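PDB 6EDI: glucokinase from Leishmania braziliensis MHOM/BR/75/M2904, which probably catalyses the ATP-dependent phosphorylation of D-glucose to glucose 6-phosphate, the entry step of glycolysis. Local coordinates for residues S79-L84 / G135-V140; L326-I331 / V366-A371; T185-L190 / L342-V347. All blocks are in the same frame, centred on the assembly; numbering follows the deposited sequence.

Contact 1: residues S79-L84 / G135-V140; sequences SDIRQL and GIARLV
With chi1 of Ile81 at -161°, CG1 extends away from its own backbone N toward Ala137, while the CG2 methyl sits between N and the carbonyl carbon and faces the backbone of Gly135 and Ile136, just before strand 137-138. CG2 lies 3.5 Å from C of Gly135 and also rests on the carbonyl carbon of Ile136, so one methyl covers two successive peptide groups. The other branch ends the apolar side of the contact, with Ile81 CG1 3.9 Å from Ala137 CB. On the outer side, Arg82 bends at chi3 and lays its guanidinium over Gly135, whose CA is 3.7 Å from NE of Arg82 and takes one face toward the rim of the group. The bare CA of this glycine makes room for that approach. The guanidinium is fixed by Asp80, which it grips side-on through two nitrogens: NE gives a nearly straight bond (175°, 2.9 Å) to OD1 of Asp80, close to the guanidinium plane, and NH2 forms a salt bridge with OD2. OD1 also accepts from the backbone N of Arg82, closing an Asx turn, and Lys78 adds a second charge at OD2. Ser79 and Ile81 are both hydrogen-bonded through the backbone to Lys134. Strand 137-138 pairs with strand 126-127, while Ile81 packs on Val47 of strand 41-48 and Ala137 on Leu154 of strand 152-156, two members of one mixed sheet.

Contact 2: residues L326-I331 / V366-A371; sequences LYKNLI and VKRLQA
Leu369 of helix 363-373 packs against Tyr327, Lys328 and Ile331 of helix 317-341, a helix pair beside a central sheet of the actin-like ATPase fold. The short axes run in broadly the same N-to-C sense, crossing at -40° with a closest approach of 9.3 Å. Leu369 buries more surface here than any other residue. Its CB touches Ile331 CG1, at 4.1 Å. CG, placed beside the backbone N and opposite the carbonyl carbon (chi1 -73°), then carries the branch toward the other helix, and the CD2 methyl lies against the turn from Tyr327 to Ile331. CD2 of Leu369 sits 3.5 Å from O of Tyr327, a carbonyl already bonded to Ile331 N within its helix; it also lies 3.8 Å from Lys328 N, 4.0 Å from Tyr327 CB and 3.9 Å from Ile331 CG1. The Ile331 and Leu369 side chains meet at about a right angle, and Ile331 CG2 is 3.4 Å from Leu369 O. Leu369 also touches Trp182 of strand 178-182. Of the Tyr327 side chain, CB makes the contact; the ring leads away and its OH is hydrogen-bonded to Asn356. Toward solvent, the Lys328 chain stretches over to Arg368; these like charges may disfavour a closer approach, and Asp324 gives Lys328 only a long, weak ion pair. Bent at chi4, Lys328 brings NZ to 3.4 Å from Arg368 CB.

Contact 3: residues T185-L190 / L342-V347; sequences TQWDAL and LPLTCV
Trp187 and Leu344 bring their CA atoms to within 6.8 Å of each other, one from a loosely bonded single helical turn and the other from the link between helix 317-341 and strand 345-348. In the turn, Leu190 N bonds to Trp187 O and more weakly to Gln186 O. The link leaves its helix at Leu342 with positive phi, is extended at Pro343, returns to helical angles at Leu344 and is extended again from Thr345. With CG opposite its backbone N (chi1 -176°), Leu344 pushes its isobutyl group toward the turn. There the benzo part of the Trp187 indole slants across it: CZ3 of Trp187 lies 3.8 Å from CG of Leu344, and CE3 of Trp187 lies 3.9 Å from CD1 of Leu344. Thr345 adds its CG2 methyl, also 3.8 Å from Trp187 CZ3. From the other end of the turn, Leu190 CB meets Leu344 CD1 at 4.0 Å. No hydrogen bond spans the two segments. The polar NE1 of the indole is satisfied instead by the carbonyl of Lys194, which should restrain the ring's rotation; the contact itself is apolar and oblique, its specificity resting on shape.

How the contacts relate
From the N terminus, contact 1 comes first: 79-84 leads into helix 84-98, and the loop closes 50 residues later at segment 135-140, before either other contact begins. It ties the loop before helix 84-98 to strand 137-138, the edge of a small three-stranded sheet. Segment 185-190 then opens contact 3, and 326-331 opens contact 2 before 342-347 closes contact 3; 366-371 finally closes contact 2. The two therefore cross, coupled by the direct passage from helix 317-341 into strand 345-348. Contact 3 includes the start of that strand within its sheet, and contact 2 lies beside the sheet, their centres about 18 Å apart. Contact 1 lies on the opposite side of the chain's centre from both, its centre about 40 Å from that of contact 2.

Contact 1: residues S79-L84 / G135-V140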
loop_
_atom_site.group_PDB
_atom_site.type_symbol
_atom_site.label_atom_id
_atom_site.label_comp_id
_atom_site.label_asym_id
_atom_site.label_seq_id
_atom_site.Cartn_x
_atom_site.Cartn_y
_atom_site.Cartn_z
ATOM N N SER A 79 6.836 33.064 0.846
ATOM C CA SER A 79 6.565 31.926 -0.039
ATOM C C SER A 79 7.618 30.838 0.156
ATOM O O SER A 79 8.144 30.287 -0.809
ATOM C CB SER A 79 6.522 32.375 -1.507
ATOM O OG SER A 79 5.442 33.264 -1.743
ATOM N N ASP A 80 7.914 30.543 1.420
ATOM C CA ASP A 80 9.050 29.707 1.795
ATOM C C ASP A 80 8.668 28.797 2.964
ATOM O O ASP A 80 8.267 29.284 4.027
ATOM C CB ASP A 80 10.239 30.603 2.181
ATOM C CG ASP A 80 11.524 29.823 2.452
ATOM O OD1 ASP A 80 11.471 28.607 2.752
ATOM O OD2 ASP A 80 12.607 30.443 2.387
ATOM N N ILE A 81 8.827 27.486 2.772
ATOM C CA ILE A 81 8.410 26.483 3.761
ATOM C C ILE A 81 9.192 26.572 5.070
ATOM O O ILE A 81 8.708 26.148 6.124
ATOM C CB ILE A 81 8.528 25.037 3.193
ATOM C CG1 ILE A 81 7.688 24.056 4.011
ATOM C CG2 ILE A 81 9.978 24.587 3.142
ATOM C CD1 ILE A 81 6.205 24.320 3.909
ATOM N N ARG A 82 10.407 27.109 5.000
ATOM C CA ARG A 82 11.265 27.227 6.178
ATOM C C ARG A 82 10.728 28.283 7.140
ATOM O O ARG A 82 11.142 28.351 8.293
ATOM C CB ARG A 82 12.702 27.551 5.758
ATOM C CG ARG A 82 13.369 26.429 4.959
ATOM C CD ARG A 82 14.590 26.898 4.194
ATOM N NE ARG A 82 14.238 27.798 3.098
ATOM C CZ ARG A 82 15.101 28.239 2.187
ATOM N NH1 ARG A 82 16.372 27.866 2.241
ATOM N NH2 ARG A 82 14.696 29.057 1.225
ATOM N N GLN A 83 9.788 29.092 6.666
ATOM C CA GLN A 83 9.116 30.064 7.528
ATOM C C GLN A 83 8.290 29.387 8.634
ATOM O O GLN A 83 7.917 30.029 9.609
ATOM C CB GLN A 83 8.254 31.034 6.707
ATOM C CG GLN A 83 7.754 32.250 7.492
ATOM C CD GLN A 83 7.171 33.348 6.610
ATOM O OE1 GLN A 83 6.938 33.148 5.413
ATOM N NE2 GLN A 83 6.940 34.519 7.199
ATOM N N LEU A 84 8.029 28.085 8.505
ATOM C CA LEU A 84 7.365 27.358 9.587
ATOM C C LEU A 84 8.158 27.518 10.887
ATOM O O LEU A 84 7.572 27.621 11.956
ATOM C CB LEU A 84 7.177 25.868 9.249
ATOM C CG LEU A 84 6.283 25.536 8.049
ATOM C CD1 LEU A 84 6.000 24.057 7.977
ATOM C CD2 LEU A 84 4.985 26.283 8.147
ATOM N N GLY A 135 12.280 26.154 -0.593
ATOM C CA GLY A 135 12.882 25.498 0.551
ATOM C C GLY A 135 12.466 24.057 0.767
ATOM O O GLY A 135 11.567 23.536 0.098
ATOM N N ILE A 136 13.135 23.424 1.721
ATOM C CA ILE A 136 12.812 22.068 2.129
ATOM C C ILE A 136 12.377 22.073 3.592
ATOM O O ILE A 136 12.992 22.739 4.428
ATOM C CB ILE A 136 14.023 21.137 1.934
ATOM C CG1 ILE A 136 14.510 21.206 0.483
ATOM C CG2 ILE A 136 13.695 19.702 2.364
ATOM C CD1 ILE A 136 13.462 20.836 -0.549
ATOM N N ALA A 137 11.287 21.371 3.891
ATOM C CA ALA A 137 10.872 21.164 5.272
ATOM C C ALA A 137 11.683 20.012 5.824
ATOM O O ALA A 137 11.650 18.914 5.268
ATOM C CB ALA A 137 9.398 20.838 5.342
ATOM N N ARG A 138 12.422 20.259 6.899
ATOM C CA ARG A 138 13.146 19.186 7.570
ATOM C C ARG A 138 12.636 19.070 8.995
ATOM O O ARG A 138 12.769 20.008 9.781
ATOM C CB ARG A 138 14.658 19.442 7.539
ATOM C CG ARG A 138 15.192 19.550 6.120
ATOM C CD ARG A 138 16.714 19.695 6.044
ATOM N NE ARG A 138 17.148 19.856 4.656
ATOM C CZ ARG A 138 16.957 20.970 3.952
ATOM N NH1 ARG A 138 16.345 22.007 4.510
ATOM N NH2 ARG A 138 17.364 21.052 2.692
ATOM N N LEU A 139 12.038 17.924 9.311
ATOM C CA LEU A 139 11.438 17.693 10.622
ATOM C C LEU A 139 12.433 17.924 11.764
ATOM O O LEU A 139 12.082 18.476 12.813
ATOM C CB LEU A 139 10.875 16.268 10.695
ATOM C CG LEU A 139 10.263 15.874 12.034
ATOM C CD1 LEU A 139 8.982 16.641 12.259
ATOM C CD2 LEU A 139 10.025 14.367 12.117
ATOM N N VAL A 140 13.677 17.514 11.544
ATOM C CA VAL A 140 14.723 17.640 12.558
ATOM C C VAL A 140 14.995 19.101 12.976
ATOM O O VAL A 140 15.451 19.356 14.094
ATOM C CB VAL A 140 16.030 16.967 12.080
ATOM C CG1 VAL A 140 16.651 17.756 10.945
ATOM C CG2 VAL A 140 17.011 16.810 13.235
#

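Contact 2: residues L326-I331 / V366-A371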
loop_
_atom_site.group_PDB
_atom_site.type_symbol
_atom_site.label_atom_id
_atom_site.label_comp_id
_atom_site.label_asym_id
_atom_site.label_seq_id
_atom_site.Cartn_x
_atom_site.Cartn_y
_atom_site.Cartn_z
ATOM N N LEU A 326 -17.609 11.299 -14.774
ATOM C CA LEU A 326 -16.584 11.654 -13.794
ATOM C C LEU A 326 -16.557 10.646 -12.653
ATOM O O LEU A 326 -15.517 10.063 -12.357
ATOM C CB LEU A 326 -16.820 13.064 -13.222
ATOM C CG LEU A 326 -15.593 13.695 -12.542
ATOM C CD1 LEU A 326 -14.576 14.161 -13.578
ATOM C CD2 LEU A 326 -15.950 14.842 -11.598
ATOM N N TYR A 327 -17.704 10.441 -12.015
ATOM C CA TYR A 327 -17.785 9.507 -10.907
ATOM C C TYR A 327 -17.763 8.034 -11.314
ATOM O O TYR A 327 -17.347 7.172 -10.534
ATOM C CB TYR A 327 -18.990 9.846 -10.040
ATOM C CG TYR A 327 -18.763 11.136 -9.306
ATOM C CD1 TYR A 327 -17.590 11.344 -8.588
ATOM C CD2 TYR A 327 -19.696 12.164 -9.360
ATOM C CE1 TYR A 327 -17.365 12.529 -7.918
ATOM C CE2 TYR A 327 -19.475 13.356 -8.699
ATOM C CZ TYR A 327 -18.307 13.527 -7.980
ATOM O OH TYR A 327 -18.082 14.699 -7.316
ATOM N N LYS A 328 -18.207 7.730 -12.526
ATOM C CA LYS A 328 -18.092 6.358 -13.007
ATOM C C LYS A 328 -16.618 5.972 -13.062
ATOM O O LYS A 328 -16.241 4.866 -12.679
ATOM C CB LYS A 328 -18.761 6.198 -14.375
ATOM C CG LYS A 328 -20.280 6.000 -14.297
ATOM C CD LYS A 328 -20.841 5.420 -15.600
ATOM C CE LYS A 328 -22.364 5.322 -15.573
ATOM N NZ LYS A 328 -22.873 4.787 -14.284
ATOM N N ASN A 329 -15.788 6.908 -13.517
ATOM C CA ASN A 329 -14.345 6.695 -13.580
ATOM C C ASN A 329 -13.594 6.835 -12.254
ATOM O O ASN A 329 -12.603 6.124 -12.023
ATOM C CB ASN A 329 -13.739 7.583 -14.661
ATOM C CG ASN A 329 -13.952 6.999 -16.042
ATOM O OD1 ASN A 329 -13.848 5.783 -16.221
ATOM N ND2 ASN A 329 -14.277 7.843 -17.011
ATOM N N LEU A 330 -14.055 7.734 -11.388
ATOM C CA LEU A 330 -13.541 7.743 -10.024
ATOM C C LEU A 330 -13.740 6.355 -9.405
ATOM O O LEU A 330 -12.822 5.783 -8.813
ATOM C CB LEU A 330 -14.240 8.805 -9.176
ATOM C CG LEU A 330 -13.813 8.746 -7.701
ATOM C CD1 LEU A 330 -12.371 9.222 -7.573
ATOM C CD2 LEU A 330 -14.747 9.571 -6.819
ATOM N N ILE A 331 -14.938 5.806 -9.569
ATOM C CA ILE A 331 -15.230 4.473 -9.057
ATOM C C ILE A 331 -14.390 3.406 -9.783
ATOM O O ILE A 331 -13.934 2.427 -9.164
ATOM C CB ILE A 331 -16.757 4.169 -9.111
ATOM C CG1 ILE A 331 -17.504 5.039 -8.095
ATOM C CG2 ILE A 331 -17.028 2.699 -8.836
ATOM C CD1 ILE A 331 -17.115 4.738 -6.658
ATOM N N VAL A 366 -26.187 5.940 -7.386
ATOM C CA VAL A 366 -25.394 5.067 -6.524
ATOM C C VAL A 366 -25.393 3.631 -7.055
ATOM O O VAL A 366 -24.355 2.957 -7.059
ATOM C CB VAL A 366 -25.908 5.089 -5.081
ATOM C CG1 VAL A 366 -25.144 4.099 -4.227
ATOM C CG2 VAL A 366 -25.788 6.483 -4.512
ATOM N N LYS A 367 -26.564 3.187 -7.512
ATOM C CA LYS A 367 -26.740 1.864 -8.103
ATOM C C LYS A 367 -25.838 1.696 -9.320
ATOM O O LYS A 367 -25.162 0.679 -9.469
ATOM C CB LYS A 367 -28.207 1.677 -8.503
ATOM C CG LYS A 367 -28.604 0.256 -8.848
ATOM C CD LYS A 367 -30.110 0.053 -8.685
ATOM C CE LYS A 367 -30.525 0.185 -7.224
ATOM N NZ LYS A 367 -31.942 -0.222 -6.986
ATOM N N ARG A 368 -25.818 2.706 -10.180
ATOM C CA ARG A 368 -24.993 2.670 -11.386
ATOM C C ARG A 368 -23.493 2.780 -11.084
ATOM O O ARG A 368 -22.664 2.294 -11.855
ATOM C CB ARG A 368 -25.432 3.767 -12.357
ATOM C CG ARG A 368 -26.879 3.602 -12.815
ATOM C CD ARG A 368 -27.114 2.202 -13.371
ATOM N NE ARG A 368 -26.333 2.007 -14.588
ATOM C CZ ARG A 368 -26.739 2.379 -15.798
ATOM N NH1 ARG A 368 -27.932 2.945 -15.958
ATOM N NH2 ARG A 368 -25.953 2.180 -16.852
ATOM N N LEU A 369 -23.145 3.422 -9.968
ATOM C CA LEU A 369 -21.755 3.472 -9.530
ATOM C C LEU A 369 -21.292 2.117 -9.034
ATOM O O LEU A 369 -20.184 1.682 -9.353
ATOM C CB LEU A 369 -21.575 4.504 -8.426
ATOM C CG LEU A 369 -21.647 5.955 -8.871
ATOM C CD1 LEU A 369 -21.355 6.868 -7.695
ATOM C CD2 LEU A 369 -20.681 6.208 -10.006
ATOM N N GLN A 370 -22.135 1.459 -8.241
ATOM C CA GLN A 370 -21.861 0.114 -7.764
ATOM C C GLN A 370 -21.807 -0.827 -8.964
ATOM O O GLN A 370 -21.039 -1.789 -8.987
ATOM C CB GLN A 370 -22.939 -0.330 -6.752
ATOM C CG GLN A 370 -22.536 -1.516 -5.907
ATOM C CD GLN A 370 -23.596 -1.950 -4.906
ATOM O OE1 GLN A 370 -24.793 -1.742 -5.114
ATOM N NE2 GLN A 370 -23.156 -2.587 -3.820
ATOM N N ALA A 371 -22.615 -0.531 -9.977
ATOM C CA ALA A 371 -22.587 -1.311 -11.212
ATOM C C ALA A 371 -21.212 -1.217 -11.856
ATOM O O ALA A 371 -20.653 -2.215 -12.321
ATOM C CB ALA A 371 -23.667 -0.824 -12.182
#

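Contact 3: residues T185-L190 / L342-V347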
loop_
_atom_site.group_PDB
_atom_site.type_symbol
_atom_site.label_atom_id
_atom_site.label_comp_id
_atom_site.label_asym_id
_atom_site.label_seq_id
_atom_site.Cartn_x
_atom_site.Cartn_y
_atom_site.Cartn_z
ATOM N N THR A 185 -20.134 -7.021 1.548
ATOM C CA THR A 185 -20.515 -8.341 2.039
ATOM C C THR A 185 -19.727 -8.788 3.263
ATOM O O THR A 185 -20.154 -9.686 3.987
ATOM C CB THR A 185 -20.292 -9.399 0.960
ATOM O OG1 THR A 185 -18.957 -9.279 0.470
ATOM C CG2 THR A 185 -21.251 -9.216 -0.190
ATOM N N GLN A 186 -18.562 -8.187 3.471
ATOM C CA GLN A 186 -17.649 -8.609 4.523
ATOM C C GLN A 186 -17.763 -7.755 5.780
ATOM O O GLN A 186 -17.038 -7.982 6.757
ATOM C CB GLN A 186 -16.209 -8.539 3.999
ATOM C CG GLN A 186 -15.203 -9.387 4.776
ATOM C CD GLN A 186 -13.783 -9.262 4.245
ATOM O OE1 GLN A 186 -13.407 -8.246 3.666
ATOM N NE2 GLN A 186 -12.987 -10.305 4.444
ATOM N N TRP A 187 -18.646 -6.755 5.752
ATOM C CA TRP A 187 -18.762 -5.835 6.885
ATOM C C TRP A 187 -19.154 -6.547 8.180
ATOM O O TRP A 187 -18.441 -6.442 9.185
ATOM C CB TRP A 187 -19.732 -4.659 6.616
ATOM C CG TRP A 187 -19.827 -3.818 7.868
ATOM C CD1 TRP A 187 -20.831 -3.822 8.805
ATOM C CD2 TRP A 187 -18.828 -2.919 8.351
ATOM N NE1 TRP A 187 -20.515 -2.961 9.839
ATOM C CE2 TRP A 187 -19.289 -2.395 9.581
ATOM C CE3 TRP A 187 -17.590 -2.491 7.856
ATOM C CZ2 TRP A 187 -18.548 -1.463 10.320
ATOM C CZ3 TRP A 187 -16.852 -1.574 8.594
ATOM C CH2 TRP A 187 -17.332 -1.068 9.809
ATOM N N ASP A 188 -20.271 -7.277 8.150
ATOM C CA ASP A 188 -20.807 -7.930 9.350
ATOM C C ASP A 188 -19.820 -8.901 9.985
ATOM O O ASP A 188 -19.718 -8.990 11.203
ATOM C CB ASP A 188 -22.121 -8.668 9.042
ATOM C CG ASP A 188 -23.256 -7.729 8.677
ATOM O OD1 ASP A 188 -23.188 -6.538 9.038
ATOM O OD2 ASP A 188 -24.218 -8.195 8.030
ATOM N N ALA A 189 -19.083 -9.621 9.151
ATOM C CA ALA A 189 -18.148 -10.609 9.660
ATOM C C ALA A 189 -16.993 -9.951 10.407
ATOM O O ALA A 189 -16.375 -10.566 11.275
ATOM C CB ALA A 189 -17.637 -11.478 8.531
ATOM N N LEU A 190 -16.708 -8.694 10.079
ATOM C CA LEU A 190 -15.556 -8.010 10.666
ATOM C C LEU A 190 -15.912 -6.832 11.559
ATOM O O LEU A 190 -15.018 -6.204 12.112
ATOM C CB LEU A 190 -14.601 -7.521 9.564
ATOM C CG LEU A 190 -13.409 -8.443 9.287
ATOM C CD1 LEU A 190 -13.868 -9.759 8.705
ATOM C CD2 LEU A 190 -12.407 -7.764 8.374
ATOM N N LEU A 342 -7.715 -4.951 -0.988
ATOM C CA LEU A 342 -8.853 -5.658 -0.343
ATOM C C LEU A 342 -9.301 -5.006 0.980
ATOM O O LEU A 342 -9.283 -5.630 2.045
ATOM C CB LEU A 342 -8.571 -7.165 -0.184
ATOM C CG LEU A 342 -8.365 -7.950 -1.475
ATOM C CD1 LEU A 342 -7.944 -9.405 -1.191
ATOM C CD2 LEU A 342 -9.628 -7.932 -2.338
ATOM N N PRO A 343 -9.723 -3.728 0.911
ATOM C CA PRO A 343 -10.018 -2.959 2.116
ATOM C C PRO A 343 -11.366 -3.330 2.715
ATOM O O PRO A 343 -12.270 -3.744 1.994
ATOM C CB PRO A 343 -10.041 -1.498 1.603
ATOM C CG PRO A 343 -10.477 -1.615 0.163
ATOM C CD PRO A 343 -9.839 -2.915 -0.315
ATOM N N LEU A 344 -11.493 -3.177 4.030
ATOM C CA LEU A 344 -12.788 -3.292 4.703
ATOM C C LEU A 344 -13.698 -2.165 4.227
ATOM O O LEU A 344 -14.893 -2.358 3.966
ATOM C CB LEU A 344 -12.596 -3.190 6.228
ATOM C CG LEU A 344 -13.810 -3.373 7.140
ATOM C CD1 LEU A 344 -14.583 -4.643 6.769
ATOM C CD2 LEU A 344 -13.414 -3.357 8.633
ATOM N N THR A 345 -13.115 -0.979 4.118
ATOM C CA THR A 345 -13.870 0.193 3.716
ATOM C C THR A 345 -13.120 0.967 2.651
ATOM O O THR A 345 -11.887 0.889 2.533
ATOM C CB THR A 345 -14.141 1.136 4.899
ATOM O OG1 THR A 345 -12.892 1.581 5.439
ATOM C CG2 THR A 345 -14.966 0.438 5.992
ATOM N N CYS A 346 -13.868 1.723 1.870
ATOM C CA CYS A 346 -13.265 2.683 0.970
ATOM C C CYS A 346 -14.012 3.980 1.176
ATOM O O CYS A 346 -15.241 3.993 1.182
ATOM C CB CYS A 346 -13.392 2.236 -0.479
ATOM S SG CYS A 346 -12.853 3.467 -1.667
ATOM N N VAL A 347 -13.259 5.056 1.369
ATOM C CA VAL A 347 -13.836 6.362 1.664
ATOM C C VAL A 347 -13.581 7.343 0.530
ATOM O O VAL A 347 -12.439 7.536 0.093
ATOM C CB VAL A 347 -13.244 6.943 2.944
ATOM C CG1 VAL A 347 -13.627 8.428 3.073
ATOM C CG2 VAL A 347 -13.701 6.147 4.158
#